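Local structure of putative carboxynorspermidine decarboxylase protein (Sinorhizobium meliloti, 3MT1) at residues S91-I96 against A112-G117; D53-S58 against K72-Y77. The protein probably catalyses the pyridoxal 5'-phosphate-dependent decarboxylation of carboxynorspermidine and carboxyspermidine, giving norspermidine and spermidine. All coordinates share one frame; numbering follows the deposited sequence.

Interaction 1. Residues S91-I96 against A112-G117; sequences SHADKI and AGIARG
I114 packs its branched side chain onto the A93-D94 backbone, just before strand 95-98 begins. Its CG1 lies between the backbone N and the carbonyl carbon (chi1 53°). This torsion turns both branches to the 91-96 segment. I114 CG2 sits 3.5 Å from A93 O. The branch point is equally close, with I114 CB 3.5 Å from D94 O. The longer arm runs on extended and lays I114 CD1 3.9 Å from I96 CG2. A93 CB reaches the same I114 CD1 more loosely, at 4.3 Å. V90 of helix 83-92 also packs on I114.

I96 divides its two branches. Its CG1 is anti to the backbone N (chi1 -169°), which sends that arm away from 112-117, and the side chain packs on I86 and V90. The short branch stays at the contact, where I96 CG2 meets R116 CG at 3.9 Å. The two side chains cross at a slant.

These strands, 95-98 and 115-119, are parallel neighbours in the eight-stranded barrel. Helix 101-107 links them as a beta-alpha-beta unit. I96 is bonded to the neighbouring strand through both its N and its O. I96 N donates to A115 O at 3.2 Å, and G117 N donates to I96 O at 2.9 Å. CA-H...O contacts from K95 and R116 reach the same two carbonyls.

K95 and A115 lie on the other face of the sheet, with K95 CG 3.9 Å from A115 CB. K95 NZ forms a salt bridge with E73 and a hydrogen bond with Y228 OH, and K95 makes a cation-pi contact with W193. R116 NE bonds to R155 O.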
# COMPACT_ATOMS: atom_id res chain seq x y z
N SER B 91 -8.84 -8.61 26.61
CA SER B 91 -10.06 -9.39 26.60
C SER B 91 -10.21 -10.33 25.41
O SER B 91 -11.00 -11.22 25.47
CB SER B 91 -11.27 -8.49 26.69
OG SER B 91 -11.36 -7.74 25.51
N HIS B 92 -9.47 -10.14 24.33
CA HIS B 92 -9.56 -11.07 23.17
C HIS B 92 -8.47 -12.13 23.25
O HIS B 92 -8.64 -13.21 22.72
CB HIS B 92 -9.43 -10.36 21.80
CG HIS B 92 -10.57 -9.45 21.44
ND1 HIS B 92 -11.86 -9.91 21.23
CD2 HIS B 92 -10.61 -8.12 21.22
CE1 HIS B 92 -12.64 -8.89 20.93
NE2 HIS B 92 -11.91 -7.79 20.92
N ALA B 93 -7.35 -11.81 23.90
CA ALA B 93 -6.16 -12.66 23.83
C ALA B 93 -6.10 -13.70 24.95
O ALA B 93 -6.57 -13.45 26.05
CB ALA B 93 -4.90 -11.79 23.87
N ASP B 94 -5.51 -14.85 24.66
CA ASP B 94 -5.15 -15.84 25.69
C ASP B 94 -3.73 -15.66 26.18
O ASP B 94 -3.41 -15.94 27.32
CB ASP B 94 -5.30 -17.24 25.11
CG ASP B 94 -6.73 -17.57 24.80
OD1 ASP B 94 -7.57 -17.41 25.71
OD2 ASP B 94 -7.03 -17.96 23.65
N LYS B 95 -2.88 -15.18 25.29
CA LYS B 95 -1.54 -14.83 25.64
C LYS B 95 -1.30 -13.45 25.08
O LYS B 95 -1.89 -13.05 24.05
CB LYS B 95 -0.57 -15.88 25.10
CG LYS B 95 -0.72 -17.21 25.85
CD LYS B 95 0.35 -18.22 25.52
CE LYS B 95 0.13 -19.59 26.18
NZ LYS B 95 -1.12 -20.23 25.65
N ILE B 96 -0.46 -12.69 25.79
CA ILE B 96 -0.07 -11.35 25.36
C ILE B 96 1.43 -11.29 25.48
O ILE B 96 2.00 -11.84 26.41
CB ILE B 96 -0.78 -10.24 26.18
CG1 ILE B 96 -0.56 -8.87 25.51
CG2 ILE B 96 -0.32 -10.23 27.61
CD1 ILE B 96 -1.40 -7.75 26.11
N ALA B 112 -3.24 -8.94 33.79
CA ALA B 112 -3.13 -9.85 34.94
C ALA B 112 -3.90 -11.16 34.78
O ALA B 112 -3.49 -12.17 35.32
CB ALA B 112 -3.57 -9.14 36.21
N GLY B 113 -5.01 -11.16 34.04
CA GLY B 113 -5.84 -12.36 33.97
C GLY B 113 -5.38 -13.44 33.01
O GLY B 113 -5.89 -14.55 33.03
N ILE B 114 -4.43 -13.12 32.14
CA ILE B 114 -3.99 -14.03 31.11
C ILE B 114 -2.50 -14.21 31.22
O ILE B 114 -1.83 -13.46 31.95
CB ILE B 114 -4.38 -13.52 29.69
CG1 ILE B 114 -3.87 -12.09 29.46
CG2 ILE B 114 -5.91 -13.64 29.45
CD1 ILE B 114 -3.96 -11.61 28.04
N ALA B 115 -1.98 -15.20 30.49
CA ALA B 115 -0.55 -15.52 30.43
C ALA B 115 0.25 -14.40 29.74
O ALA B 115 -0.15 -13.93 28.68
CB ALA B 115 -0.33 -16.87 29.72
N ARG B 116 1.36 -13.97 30.34
CA ARG B 116 2.14 -12.88 29.80
C ARG B 116 3.47 -13.41 29.34
O ARG B 116 4.05 -14.32 29.95
CB ARG B 116 2.30 -11.77 30.85
CG ARG B 116 0.96 -11.05 31.21
CD ARG B 116 1.01 -10.25 32.52
NE ARG B 116 1.60 -11.00 33.63
CZ ARG B 116 0.97 -11.92 34.36
NH1 ARG B 116 -0.30 -12.25 34.13
NH2 ARG B 116 1.62 -12.53 35.33
N GLY B 117 3.95 -12.85 28.23
CA GLY B 117 5.21 -13.23 27.61
C GLY B 117 6.06 -12.03 27.30
O GLY B 117 5.62 -10.89 27.38

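Interaction 2. Residues D53-S58 against K72-Y77; sequences DGTTSS and KETHAY
T55 OG1 is placed between the backbone N and the carbonyl carbon (chi1 61°), beside T74 of the facing strand. S57 OG is anti to its own carbonyl carbon (chi1 -73°). These two torsions bring both hydroxyls to one water, which is 2.8 Å from T55 OG1 and 2.6 Å from S57 OG. The water donates to H75 O and so ties the two strands together. A second water lies 2.6 Å from T55 OG1 and may also donate to E73 O.

On the other face, T56 OG1 rests 3.5 Å from H75 CB.

Strands 54-57 and 73-77 run parallel, linked by helix 60-70, as a beta-alpha-beta unit of the barrel. T55 is bonded through both backbone groups: T55 N to E73 O at 3.0 Å, and H75 N to T55 O at 3.0 Å. E73 N to D53 O and Y77 N to S57 O extend the pairing. The S57 N to H75 O bond is weak. G54 has backbone angles that call for glycine, and E73 O comes within 2.9 Å of G54 CA.

H75 NE2 donates to E73 OE2 at 2.8 Å. E73 OE2 lies in the ring plane of H75, but the ring N meets the carboxylate on the anti side and well out of the carboxylate plane. This bond helps to set the rotation of the buried imidazole. The carboxylate is shared with K95, whose positive charge probably favours the charged form of E73.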
# COMPACT_ATOMS: atom_id res chain seq x y z
N ASP B 53 -3.94 -24.20 15.54
CA ASP B 53 -4.23 -24.04 16.97
C ASP B 53 -4.68 -22.62 17.35
O ASP B 53 -4.94 -22.37 18.53
CB ASP B 53 -3.01 -24.45 17.83
CG ASP B 53 -2.69 -25.93 17.69
OD1 ASP B 53 -3.37 -26.75 18.36
OD2 ASP B 53 -1.75 -26.29 16.92
N GLY B 54 -4.77 -21.72 16.37
CA GLY B 54 -5.04 -20.32 16.62
C GLY B 54 -4.33 -19.33 15.70
O GLY B 54 -3.85 -19.67 14.60
N THR B 55 -4.24 -18.09 16.15
CA THR B 55 -3.73 -17.00 15.34
C THR B 55 -2.81 -16.22 16.23
O THR B 55 -2.92 -16.29 17.43
CB THR B 55 -4.91 -16.01 14.92
OG1 THR B 55 -5.53 -15.43 16.09
CG2 THR B 55 -5.98 -16.75 14.10
N THR B 56 -1.88 -15.50 15.64
CA THR B 56 -1.12 -14.51 16.39
C THR B 56 -1.28 -13.14 15.68
O THR B 56 -1.47 -13.10 14.50
CB THR B 56 0.35 -14.93 16.56
OG1 THR B 56 0.99 -14.04 17.47
CG2 THR B 56 1.13 -14.91 15.20
N SER B 57 -1.22 -12.06 16.42
CA SER B 57 -1.61 -10.74 15.93
C SER B 57 -0.64 -9.68 16.32
O SER B 57 0.02 -9.80 17.34
CB SER B 57 -2.90 -10.33 16.61
OG SER B 57 -3.98 -11.07 16.11
N SER B 58 -0.61 -8.57 15.60
CA SER B 58 0.19 -7.45 16.04
C SER B 58 -0.56 -6.15 16.18
O SER B 58 0.05 -5.10 16.18
CB SER B 58 1.39 -7.26 15.12
OG SER B 58 1.01 -7.45 13.77
N LYS B 72 -10.22 -20.59 18.86
CA LYS B 72 -9.12 -21.37 19.45
C LYS B 72 -8.17 -20.43 20.22
O LYS B 72 -8.64 -19.49 20.85
CB LYS B 72 -8.39 -22.23 18.39
CG LYS B 72 -9.24 -23.39 17.75
CD LYS B 72 -8.31 -24.44 17.10
CE LYS B 72 -9.03 -25.72 16.69
NZ LYS B 72 -8.07 -26.74 16.10
N GLU B 73 -6.86 -20.66 20.18
CA GLU B 73 -5.94 -19.80 20.92
C GLU B 73 -5.59 -18.52 20.14
O GLU B 73 -5.24 -18.57 18.94
CB GLU B 73 -4.64 -20.57 21.23
CG GLU B 73 -4.33 -20.63 22.73
CD GLU B 73 -2.98 -21.25 23.06
OE1 GLU B 73 -2.90 -22.51 23.07
OE2 GLU B 73 -2.04 -20.46 23.33
N THR B 74 -5.69 -17.37 20.80
CA THR B 74 -5.28 -16.11 20.19
C THR B 74 -4.13 -15.47 20.96
O THR B 74 -4.20 -15.31 22.18
CB THR B 74 -6.47 -15.07 20.01
OG1 THR B 74 -6.56 -14.24 21.17
CG2 THR B 74 -7.80 -15.76 19.76
N HIS B 75 -3.07 -15.12 20.24
CA HIS B 75 -1.88 -14.47 20.82
C HIS B 75 -1.81 -13.06 20.33
O HIS B 75 -2.05 -12.80 19.14
CB HIS B 75 -0.59 -15.19 20.43
CG HIS B 75 -0.38 -16.49 21.14
ND1 HIS B 75 0.88 -17.03 21.34
CD2 HIS B 75 -1.26 -17.35 21.72
CE1 HIS B 75 0.75 -18.18 21.98
NE2 HIS B 75 -0.53 -18.39 22.23
N ALA B 76 -1.52 -12.15 21.24
CA ALA B 76 -1.36 -10.76 20.88
C ALA B 76 0.08 -10.32 21.03
O ALA B 76 0.74 -10.65 22.01
CB ALA B 76 -2.30 -9.87 21.73
N TYR B 77 0.59 -9.59 20.04
CA TYR B 77 1.89 -8.98 20.14
C TYR B 77 1.80 -7.55 19.63
O TYR B 77 0.95 -7.23 18.79
CB TYR B 77 2.91 -9.72 19.29
CG TYR B 77 4.26 -9.01 19.20
CD1 TYR B 77 5.07 -8.87 20.32
CD2 TYR B 77 4.70 -8.46 17.99
CE1 TYR B 77 6.30 -8.22 20.25
CE2 TYR B 77 5.91 -7.79 17.90
CZ TYR B 77 6.72 -7.68 19.03
OH TYR B 77 7.94 -7.02 18.94
O HOH W 1 -4.04 -13.39 17.19
O HOH W 2 -7.29 -17.13 17.07

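How the interactions relate
Interaction 2 comes first along the chain and closes before interaction 1 opens. Their centres lie about 10 Å apart. Both belong to the closed parallel barrel, where strands 54-57, 73-77, 95-98 and 115-119 stand in that order. Interaction 2 joins the first two of these, and interaction 1 the last two. Helix 83-92 links 73-77 to 95-98, the pair between them. The two contacts also touch directly. E73 and K95 bridge them, and H92 O has a probable hydrogen bond with T74 OG1. Together they form a continuous run of one barrel wall, away from the predicted substrate-binding residues E233 and D269.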